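Side-chain contacts in Cg6181-pa, isoform A (Drosophila melanogaster, PDB 2VXG), which appears to take part in mRNA decapping during mRNA degradation and is required for silencing a subset of endogenous miRNA targets, this chain being its C-terminal domain: residues S6-L11 against L36-S41; Q15-F20 against Q54-S59; L74-L79 against N118-N123. All blocks are in the same frame, centred on the assembly; numbering follows the deposited sequence.

All three contacts lie within one all-helical domain, the C-terminal part of Ge-1, whose family is grouped with the TPR-like helical folds. Contacts 1 and 2 interleave along the chain, with centres about 11 Å apart: helices 2-13 and 16-25 are consecutive, and F20 of contact 2 packs against L36 and T39 of contact 1. Contact 3 follows both in sequence. Its centre is about 21 Å from that of contact 1, yet the two touch through the Y78 and S41 hydroxyls. Contacts 2 and 3 do not touch (nearest atoms about 5 Å apart); they lie on opposite sides of the chain's centre, connected by the consecutive helices 54-66 and 73-85.

Contact 1: residues S6-L11 against L36-S41; sequences SIKQLL and LRHTDS
K8 and L11, on one side of helix 2-13, meet H38 and T39 in the segment that leads from helix 29-38 toward the short helix 41-44, so this is helix-to-turn packing at the surface of an all-helical fold. Two separate touches make it up.

The first is a CH-pi contact. CD of K8 lies 3.7 Å from the centroid of the H38 imidazole and 21° off the ring normal, so the lysine methylene sits over a face, displaced toward the rim on the CD2/NE2 side. The K8 chain bends at chi3 (-75°), just as it passes the ring, and NZ ends 4.1 Å from NE2 of H38 without pairing with it. The imidazole is held from its other nitrogen: ND1 is hydrogen-bonded to the carbonyl oxygen of F34, one helical turn back, which fixes the ring's rotation and presents its face to the lysine. The nearby ammonium would probably disfavour protonation of this histidine to the cationic form.

The second touch is made by the two methyls of L11. CD1 lies 3.6 Å from the carbonyl oxygen of H38 and reaches CG2 of T39 at 3.8 Å, while CD2 lies 3.9 Å from CB of T39. With its CG beside the backbone N (chi1 -69°), L11 points this fork at the place where the H38 backbone passes into T39. No hydrogen bond links the two segments.

D40 then takes the N-cap position of the next helix, its OD1 accepting from N42 N. One turn before L11, I7 continues the packing of helix 2-13 on helix 29-38 at L31, F34 and T35, while L10 and L11 also rest on A19 of helix 16-25.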
loop_
_atom_site.group_PDB
_atom_site.type_symbol
_atom_site.label_atom_id
_atom_site.label_comp_id
_atom_site.label_asym_id
_atom_site.label_seq_id
_atom_site.Cartn_x
_atom_site.Cartn_y
_atom_site.Cartn_z
ATOM N N SER A 6 -18.305 4.849 -7.699
ATOM C CA SER A 6 -17.812 6.183 -7.366
ATOM C C SER A 6 -16.308 6.259 -7.544
ATOM O O SER A 6 -15.776 7.253 -8.037
ATOM C CB SER A 6 -18.155 6.544 -5.925
ATOM O OG SER A 6 -17.548 7.761 -5.558
ATOM N N ILE A 7 -15.636 5.230 -7.062
ATOM C CA ILE A 7 -14.178 5.075 -7.231
ATOM C C ILE A 7 -13.745 5.082 -8.684
ATOM O O ILE A 7 -12.794 5.775 -9.041
ATOM C CB ILE A 7 -13.676 3.791 -6.537
ATOM C CG1 ILE A 7 -13.615 4.042 -5.027
ATOM C CG2 ILE A 7 -12.317 3.346 -7.074
ATOM C CD1 ILE A 7 -13.663 2.808 -4.178
ATOM N N LYS A 8 -14.440 4.339 -9.534
ATOM C CA LYS A 8 -14.057 4.314 -10.948
ATOM C C LYS A 8 -14.248 5.690 -11.556
ATOM O O LYS A 8 -13.410 6.149 -12.317
ATOM C CB LYS A 8 -14.815 3.234 -11.714
ATOM C CG LYS A 8 -14.540 1.879 -11.137
ATOM C CD LYS A 8 -14.659 0.774 -12.129
ATOM C CE LYS A 8 -16.086 0.485 -12.442
ATOM N NZ LYS A 8 -16.092 -0.523 -13.507
ATOM N N GLN A 9 -15.347 6.334 -11.196
ATOM C CA GLN A 9 -15.649 7.710 -11.575
ATOM C C GLN A 9 -14.527 8.700 -11.226
ATOM O O GLN A 9 -14.047 9.487 -12.071
ATOM C CB GLN A 9 -16.934 8.101 -10.882
ATOM C CG GLN A 9 -17.435 9.469 -11.184
ATOM C CD GLN A 9 -18.940 9.542 -11.100
ATOM O OE1 GLN A 9 -19.540 9.194 -10.056
ATOM N NE2 GLN A 9 -19.580 10.014 -12.190
ATOM N N LEU A 10 -14.129 8.666 -9.961
ATOM C CA LEU A 10 -13.076 9.559 -9.433
ATOM C C LEU A 10 -11.772 9.368 -10.180
ATOM O O LEU A 10 -11.180 10.331 -10.634
ATOM C CB LEU A 10 -12.908 9.332 -7.923
ATOM C CG LEU A 10 -14.108 9.902 -7.155
ATOM C CD1 LEU A 10 -14.198 9.441 -5.707
ATOM C CD2 LEU A 10 -14.096 11.444 -7.276
ATOM N N LEU A 11 -11.346 8.115 -10.292
ATOM C CA LEU A 11 -10.159 7.714 -11.056
ATOM C C LEU A 11 -10.184 8.157 -12.504
ATOM O O LEU A 11 -9.167 8.581 -13.030
ATOM C CB LEU A 11 -9.997 6.182 -11.032
ATOM C CG LEU A 11 -9.630 5.587 -9.685
ATOM C CD1 LEU A 11 -9.596 4.043 -9.739
ATOM C CD2 LEU A 11 -8.303 6.155 -9.203
ATOM N N LEU A 36 -6.912 -0.677 -6.791
ATOM C CA LEU A 36 -5.535 -0.836 -7.356
ATOM C C LEU A 36 -5.600 -1.427 -8.763
ATOM O O LEU A 36 -4.918 -0.980 -9.672
ATOM C CB LEU A 36 -4.664 -1.722 -6.481
ATOM C CG LEU A 36 -4.338 -1.289 -5.050
ATOM C CD1 LEU A 36 -3.562 -2.398 -4.375
ATOM C CD2 LEU A 36 -3.581 -0.021 -5.011
ATOM N N ARG A 37 -6.488 -2.405 -8.917
ATOM C CA ARG A 37 -6.834 -2.984 -10.214
ATOM C C ARG A 37 -7.305 -1.966 -11.271
ATOM O O ARG A 37 -6.993 -2.138 -12.430
ATOM C CB ARG A 37 -7.822 -4.135 -9.959
ATOM C CG ARG A 37 -8.549 -4.743 -11.119
ATOM C CD ARG A 37 -9.763 -5.554 -10.582
ATOM N NE ARG A 37 -9.370 -6.307 -9.395
ATOM C CZ ARG A 37 -10.134 -6.573 -8.329
ATOM N NH1 ARG A 37 -11.402 -6.190 -8.245
ATOM N NH2 ARG A 37 -9.604 -7.261 -7.322
ATOM N N HIS A 38 -7.976 -0.876 -10.893
ATOM C CA HIS A 38 -8.414 0.147 -11.854
ATOM C C HIS A 38 -7.605 1.416 -11.891
ATOM O O HIS A 38 -8.014 2.352 -12.554
ATOM C CB HIS A 38 -9.855 0.585 -11.573
ATOM C CG HIS A 38 -10.851 -0.461 -11.891
ATOM N ND1 HIS A 38 -11.185 -1.457 -11.003
ATOM C CD2 HIS A 38 -11.531 -0.719 -13.028
ATOM C CE1 HIS A 38 -12.053 -2.268 -11.574
ATOM N NE2 HIS A 38 -12.277 -1.845 -12.799
ATOM N N THR A 39 -6.522 1.532 -11.142
ATOM C CA THR A 39 -5.822 2.819 -11.166
ATOM C C THR A 39 -4.570 2.664 -12.003
ATOM O O THR A 39 -4.014 1.585 -12.112
ATOM C CB THR A 39 -5.545 3.492 -9.738
ATOM O OG1 THR A 39 -4.141 3.660 -9.480
ATOM C CG2 THR A 39 -6.213 2.779 -8.620
ATOM N N ASP A 40 -4.181 3.755 -12.641
ATOM C CA ASP A 40 -2.991 3.768 -13.470
ATOM C C ASP A 40 -1.825 3.976 -12.521
ATOM O O ASP A 40 -1.680 5.051 -11.942
ATOM C CB ASP A 40 -3.089 4.886 -14.493
ATOM C CG ASP A 40 -1.974 4.846 -15.526
ATOM O OD1 ASP A 40 -0.897 4.258 -15.280
ATOM O OD2 ASP A 40 -2.196 5.418 -16.609
ATOM N N SER A 41 -1.003 2.948 -12.360
ATOM C CA SER A 41 0.174 3.013 -11.490
ATOM C C SER A 41 1.156 4.139 -11.855
ATOM O O SER A 41 1.897 4.622 -10.997
ATOM C CB SER A 41 0.912 1.678 -11.525
ATOM O OG SER A 41 -0.033 0.617 -11.415
#

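Contact 2: residues Q15-F20 against Q54-S59; sequences QINKAF and QKVLLS
Helix 16-25 and the first turns of helix 54-66 come nearest at F20 and V56, whose CA atoms are 6.9 Å apart. V56 points at the partner helix and spreads its two methyls over two residues one turn apart there, F20 and N17.

CG1, anti to the V56 backbone N (chi1 162°), packs on the root of the F20 side chain: it lies 3.7 Å from CB of F20 and about 4.0 Å from CG and CD2 of the same ring. From there the phenyl group runs away from the valine, and the two side chains meet at about a right angle. The other methyl, CG2, approaches the amide oxygen of N17, with 3.5 Å between CG2 of V56 and OD1 of N17. That is a van der Waals touch; the oxygen's hydrogen-bonding partner is the backbone N of E53, immediately before helix 54-66.

This is packing inside the all-helical C-terminal domain of Ge-1, of a family classed with the TPR-like folds, and it joins the second helix of the chain to one more than thirty residues further on. N17 helps by gripping the backbone just ahead of helix 54-66 with both ends of its amide: besides the bond of OD1 to E53 N, its ND2 donates to the carbonyl oxygen of R51. Two bonds thus fix how the carboxamide is turned, and its oxygen lies against V56 as a result. Further along helix 16-25, V56 also rests on H21 and L24. On the far side of its own helix, L57 faces F45 and the helix 73-85 residues A82 and A85.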
loop_
_atom_site.group_PDB
_atom_site.type_symbol
_atom_site.label_atom_id
_atom_site.label_comp_id
_atom_site.label_asym_id
_atom_site.label_seq_id
_atom_site.Cartn_x
_atom_site.Cartn_y
_atom_site.Cartn_z
ATOM N N GLN A 15 -9.227 12.289 -10.088
ATOM C CA GLN A 15 -9.282 12.565 -8.654
ATOM C C GLN A 15 -8.796 11.339 -7.860
ATOM O O GLN A 15 -9.548 10.707 -7.119
ATOM C CB GLN A 15 -10.702 12.994 -8.261
ATOM C CG GLN A 15 -11.102 14.366 -8.931
ATOM C CD GLN A 15 -12.535 14.809 -8.667
ATOM O OE1 GLN A 15 -13.476 14.015 -8.720
ATOM N NE2 GLN A 15 -12.714 16.110 -8.429
ATOM N N ILE A 16 -7.517 11.005 -8.041
ATOM C CA ILE A 16 -6.963 9.754 -7.527
ATOM C C ILE A 16 -6.932 9.646 -5.997
ATOM O O ILE A 16 -7.256 8.584 -5.438
ATOM C CB ILE A 16 -5.555 9.492 -8.130
ATOM C CG1 ILE A 16 -5.051 8.091 -7.773
ATOM C CG2 ILE A 16 -4.592 10.568 -7.688
ATOM C CD1 ILE A 16 -3.833 7.637 -8.624
ATOM N N ASN A 17 -6.543 10.716 -5.303
ATOM C CA ASN A 17 -6.519 10.650 -3.842
ATOM C C ASN A 17 -7.919 10.523 -3.269
ATOM O O ASN A 17 -8.115 9.717 -2.379
ATOM C CB ASN A 17 -5.804 11.844 -3.228
ATOM C CG ASN A 17 -4.337 11.749 -3.421
ATOM O OD1 ASN A 17 -3.686 10.896 -2.827
ATOM N ND2 ASN A 17 -3.809 12.554 -4.329
ATOM N N LYS A 18 -8.883 11.262 -3.809
ATOM C CA LYS A 18 -10.266 11.095 -3.363
ATOM C C LYS A 18 -10.769 9.653 -3.550
ATOM O O LYS A 18 -11.494 9.176 -2.722
ATOM C CB LYS A 18 -11.245 12.086 -4.021
ATOM C CG LYS A 18 -10.987 13.567 -3.699
ATOM C CD LYS A 18 -12.084 14.462 -4.207
ATOM C CE LYS A 18 -11.707 15.963 -4.122
ATOM N NZ LYS A 18 -12.947 16.834 -4.213
ATOM N N ALA A 19 -10.396 9.004 -4.655
ATOM C CA ALA A 19 -10.748 7.608 -4.912
ATOM C C ALA A 19 -10.131 6.739 -3.817
ATOM O O ALA A 19 -10.806 5.880 -3.240
ATOM C CB ALA A 19 -10.286 7.170 -6.261
ATOM N N PHE A 20 -8.877 7.018 -3.472
ATOM C CA PHE A 20 -8.195 6.219 -2.457
ATOM C C PHE A 20 -8.705 6.501 -1.063
ATOM O O PHE A 20 -8.748 5.577 -0.260
ATOM C CB PHE A 20 -6.666 6.364 -2.543
ATOM C CG PHE A 20 -6.029 5.422 -3.540
ATOM C CD1 PHE A 20 -6.157 5.661 -4.890
ATOM C CD2 PHE A 20 -5.337 4.271 -3.119
ATOM C CE1 PHE A 20 -5.589 4.826 -5.841
ATOM C CE2 PHE A 20 -4.740 3.399 -4.068
ATOM C CZ PHE A 20 -4.887 3.685 -5.434
ATOM N N GLN A 54 1.006 11.537 0.694
ATOM C CA GLN A 54 1.750 10.740 1.675
ATOM C C GLN A 54 0.847 9.983 2.654
ATOM O O GLN A 54 1.140 8.830 2.992
ATOM C CB GLN A 54 2.715 11.599 2.475
ATOM C CG GLN A 54 3.869 12.187 1.641
ATOM C CD GLN A 54 4.903 11.177 1.348
ATOM O OE1 GLN A 54 5.578 10.677 2.270
ATOM N NE2 GLN A 54 5.081 10.872 0.049
ATOM N N LYS A 55 -0.222 10.638 3.125
ATOM C CA LYS A 55 -1.136 9.991 4.057
ATOM C C LYS A 55 -1.818 8.761 3.431
ATOM O O LYS A 55 -2.077 7.798 4.116
ATOM C CB LYS A 55 -2.113 10.973 4.719
ATOM C CG LYS A 55 -3.278 11.542 3.879
ATOM C CD LYS A 55 -4.216 12.441 4.721
ATOM C CE LYS A 55 -4.996 13.412 3.798
ATOM N NZ LYS A 55 -5.132 14.726 4.428
ATOM N N VAL A 56 -2.065 8.815 2.128
ATOM C CA VAL A 56 -2.668 7.723 1.370
ATOM C C VAL A 56 -1.640 6.610 1.214
ATOM O O VAL A 56 -1.948 5.450 1.387
ATOM C CB VAL A 56 -3.172 8.187 -0.009
ATOM C CG1 VAL A 56 -3.378 7.000 -0.948
ATOM C CG2 VAL A 56 -4.472 9.077 0.117
ATOM N N LEU A 57 -0.415 6.971 0.909
ATOM C CA LEU A 57 0.633 5.953 0.764
ATOM C C LEU A 57 0.812 5.153 2.044
ATOM O O LEU A 57 0.884 3.918 1.978
ATOM C CB LEU A 57 1.962 6.598 0.347
ATOM C CG LEU A 57 2.028 7.192 -1.052
ATOM C CD1 LEU A 57 3.244 8.028 -1.205
ATOM C CD2 LEU A 57 1.996 6.094 -2.090
ATOM N N LEU A 58 0.889 5.833 3.202
ATOM C CA LEU A 58 1.137 5.159 4.514
ATOM C C LEU A 58 -0.043 4.277 4.954
ATOM O O LEU A 58 0.131 3.222 5.541
ATOM C CB LEU A 58 1.471 6.158 5.604
ATOM C CG LEU A 58 2.852 6.846 5.501
ATOM C CD1 LEU A 58 3.078 8.003 6.495
ATOM C CD2 LEU A 58 4.027 5.843 5.541
ATOM N N SER A 59 -1.251 4.731 4.675
ATOM C CA SER A 59 -2.481 3.929 4.896
ATOM C C SER A 59 -2.553 2.675 3.993
ATOM O O SER A 59 -2.909 1.596 4.450
ATOM C CB SER A 59 -3.707 4.822 4.658
ATOM O OG SER A 59 -4.947 4.117 4.808
#

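Contact 3: residues L74-L79 against N118-N123; sequences LKQRYL and NSQFSN
Q76 and Q120 meet in an unusually close way: NE2 of Q120 is modelled only 3.0 Å from CB of Q76, too short for an ordinary amide-to-methylene contact, so the exact placement of that amide end is doubtful. The two glutamine chains slide past each other in opposite directions, with their amide planes 40° apart. The Q76 side chain starts toward helix 121-134, and chi1 of -176° sets its CG across from the backbone N, 4.0 Å from CB of N123; beyond CG the chain bends at chi2. Q120 stands at the N-cap position of helix 121-134. A type I turn from N118 to F121 leads into it, and N118 adds an Asx turn, its OD1 accepting from the Q120 backbone N at 3.0 Å. Beyond N123, Q76 also packs on V124 and L127.

The amide of Q76 finds its partners in other residues: OE1 accepts from NE2 of H71, and NE2 has a weak bond to OD1 of N80. The two segments are therefore held by packing, with no hydrogen bond between them: Q76 lies against N123 and the residues that follow, while H71 satisfies its buried OE1.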
loop_
_atom_site.group_PDB
_atom_site.type_symbol
_atom_site.label_atom_id
_atom_site.label_comp_id
_atom_site.label_asym_id
_atom_site.label_seq_id
_atom_site.Cartn_x
_atom_site.Cartn_y
_atom_site.Cartn_z
ATOM N N LEU A 74 0.173 -7.916 -7.342
ATOM C CA LEU A 74 -0.440 -6.599 -7.395
ATOM C C LEU A 74 -0.154 -5.846 -6.074
ATOM O O LEU A 74 0.430 -4.758 -6.084
ATOM C CB LEU A 74 -1.930 -6.696 -7.731
ATOM C CG LEU A 74 -2.689 -5.378 -7.560
ATOM C CD1 LEU A 74 -2.070 -4.293 -8.420
ATOM C CD2 LEU A 74 -4.195 -5.554 -7.794
ATOM N N LYS A 75 -0.512 -6.455 -4.939
ATOM C CA LYS A 75 -0.349 -5.797 -3.659
ATOM C C LYS A 75 1.143 -5.621 -3.292
ATOM O O LYS A 75 1.504 -4.597 -2.689
ATOM C CB LYS A 75 -1.152 -6.516 -2.545
ATOM C CG LYS A 75 -2.688 -6.275 -2.678
ATOM C CD LYS A 75 -3.544 -6.884 -1.535
ATOM C CE LYS A 75 -3.414 -8.430 -1.520
ATOM N NZ LYS A 75 -4.285 -9.108 -0.500
ATOM N N GLN A 76 1.982 -6.587 -3.659
ATOM C CA GLN A 76 3.422 -6.476 -3.379
ATOM C C GLN A 76 4.005 -5.319 -4.126
ATOM O O GLN A 76 4.755 -4.537 -3.589
ATOM C CB GLN A 76 4.209 -7.717 -3.786
ATOM C CG GLN A 76 5.740 -7.663 -3.416
ATOM C CD GLN A 76 6.014 -7.262 -1.955
ATOM O OE1 GLN A 76 5.253 -7.609 -1.065
ATOM N NE2 GLN A 76 7.121 -6.524 -1.713
ATOM N N ARG A 77 3.655 -5.238 -5.404
ATOM C CA ARG A 77 4.164 -4.190 -6.254
ATOM C C ARG A 77 3.726 -2.819 -5.744
ATOM O O ARG A 77 4.534 -1.884 -5.720
ATOM C CB ARG A 77 3.741 -4.455 -7.706
ATOM C CG ARG A 77 4.445 -3.617 -8.723
ATOM C CD ARG A 77 3.662 -2.382 -9.112
ATOM N NE ARG A 77 2.409 -2.737 -9.788
ATOM C CZ ARG A 77 1.860 -2.061 -10.783
ATOM N NH1 ARG A 77 2.454 -0.973 -11.281
ATOM N NH2 ARG A 77 0.705 -2.497 -11.295
ATOM N N TYR A 78 2.464 -2.686 -5.301
ATOM C CA TYR A 78 2.050 -1.462 -4.582
ATOM C C TYR A 78 2.757 -1.221 -3.274
ATOM O O TYR A 78 3.026 -0.074 -2.948
ATOM C CB TYR A 78 0.529 -1.366 -4.375
ATOM C CG TYR A 78 -0.112 -0.710 -5.594
ATOM C CD1 TYR A 78 -0.531 0.626 -5.568
ATOM C CD2 TYR A 78 -0.232 -1.415 -6.780
ATOM C CE1 TYR A 78 -1.097 1.224 -6.710
ATOM C CE2 TYR A 78 -0.777 -0.838 -7.917
ATOM C CZ TYR A 78 -1.204 0.481 -7.879
ATOM O OH TYR A 78 -1.750 1.060 -9.025
ATOM N N LEU A 79 3.045 -2.278 -2.510
ATOM C CA LEU A 79 3.833 -2.106 -1.282
ATOM C C LEU A 79 5.199 -1.565 -1.647
ATOM O O LEU A 79 5.681 -0.649 -1.001
ATOM C CB LEU A 79 4.055 -3.421 -0.546
ATOM C CG LEU A 79 2.907 -3.973 0.254
ATOM C CD1 LEU A 79 3.457 -5.207 0.988
ATOM C CD2 LEU A 79 2.321 -2.892 1.163
ATOM N N ASN A 118 5.203 -19.138 -0.640
ATOM C CA ASN A 118 4.512 -18.104 -1.411
ATOM C C ASN A 118 5.398 -17.427 -2.450
ATOM O O ASN A 118 6.581 -17.218 -2.218
ATOM C CB ASN A 118 3.959 -17.007 -0.496
ATOM C CG ASN A 118 2.924 -16.117 -1.174
ATOM O OD1 ASN A 118 3.244 -15.083 -1.779
ATOM N ND2 ASN A 118 1.660 -16.473 -1.010
ATOM N N SER A 119 4.775 -17.077 -3.576
ATOM C CA SER A 119 5.448 -16.458 -4.722
ATOM C C SER A 119 6.188 -15.151 -4.383
ATOM O O SER A 119 7.209 -14.823 -4.992
ATOM C CB SER A 119 4.406 -16.171 -5.800
ATOM O OG SER A 119 5.003 -15.617 -6.947
ATOM N N GLN A 120 5.646 -14.397 -3.432
ATOM C CA GLN A 120 6.238 -13.132 -3.031
ATOM C C GLN A 120 7.252 -13.252 -1.872
ATOM O O GLN A 120 7.689 -12.236 -1.351
ATOM C CB GLN A 120 5.123 -12.156 -2.680
ATOM C CG GLN A 120 4.124 -11.965 -3.832
ATOM C CD GLN A 120 4.787 -11.484 -5.107
ATOM O OE1 GLN A 120 4.916 -12.239 -6.075
ATOM N NE2 GLN A 120 5.225 -10.234 -5.113
ATOM N N PHE A 121 7.656 -14.471 -1.504
ATOM C CA PHE A 121 8.536 -14.690 -0.336
ATOM C C PHE A 121 9.823 -13.825 -0.363
ATOM O O PHE A 121 10.070 -13.071 0.572
ATOM C CB PHE A 121 8.888 -16.184 -0.211
ATOM C CG PHE A 121 9.782 -16.533 0.945
ATOM C CD1 PHE A 121 9.262 -16.694 2.221
ATOM C CD2 PHE A 121 11.139 -16.823 0.746
ATOM C CE1 PHE A 121 10.078 -17.058 3.286
ATOM C CE2 PHE A 121 11.951 -17.192 1.812
ATOM C CZ PHE A 121 11.404 -17.320 3.091
ATOM N N SER A 122 10.610 -13.928 -1.433
ATOM C CA SER A 122 11.909 -13.249 -1.502
ATOM C C SER A 122 11.703 -11.758 -1.723
ATOM O O SER A 122 12.463 -10.948 -1.214
ATOM C CB SER A 122 12.817 -13.863 -2.586
ATOM O OG SER A 122 13.135 -15.183 -2.213
ATOM N N ASN A 123 10.633 -11.411 -2.428
ATOM C CA ASN A 123 10.261 -10.018 -2.624
ATOM C C ASN A 123 9.965 -9.324 -1.284
ATOM O O ASN A 123 10.412 -8.210 -1.038
ATOM C CB ASN A 123 9.053 -9.920 -3.569
ATOM C CG ASN A 123 9.332 -10.545 -4.925
ATOM O OD1 ASN A 123 9.788 -9.875 -5.840
ATOM N ND2 ASN A 123 9.141 -11.873 -5.021
#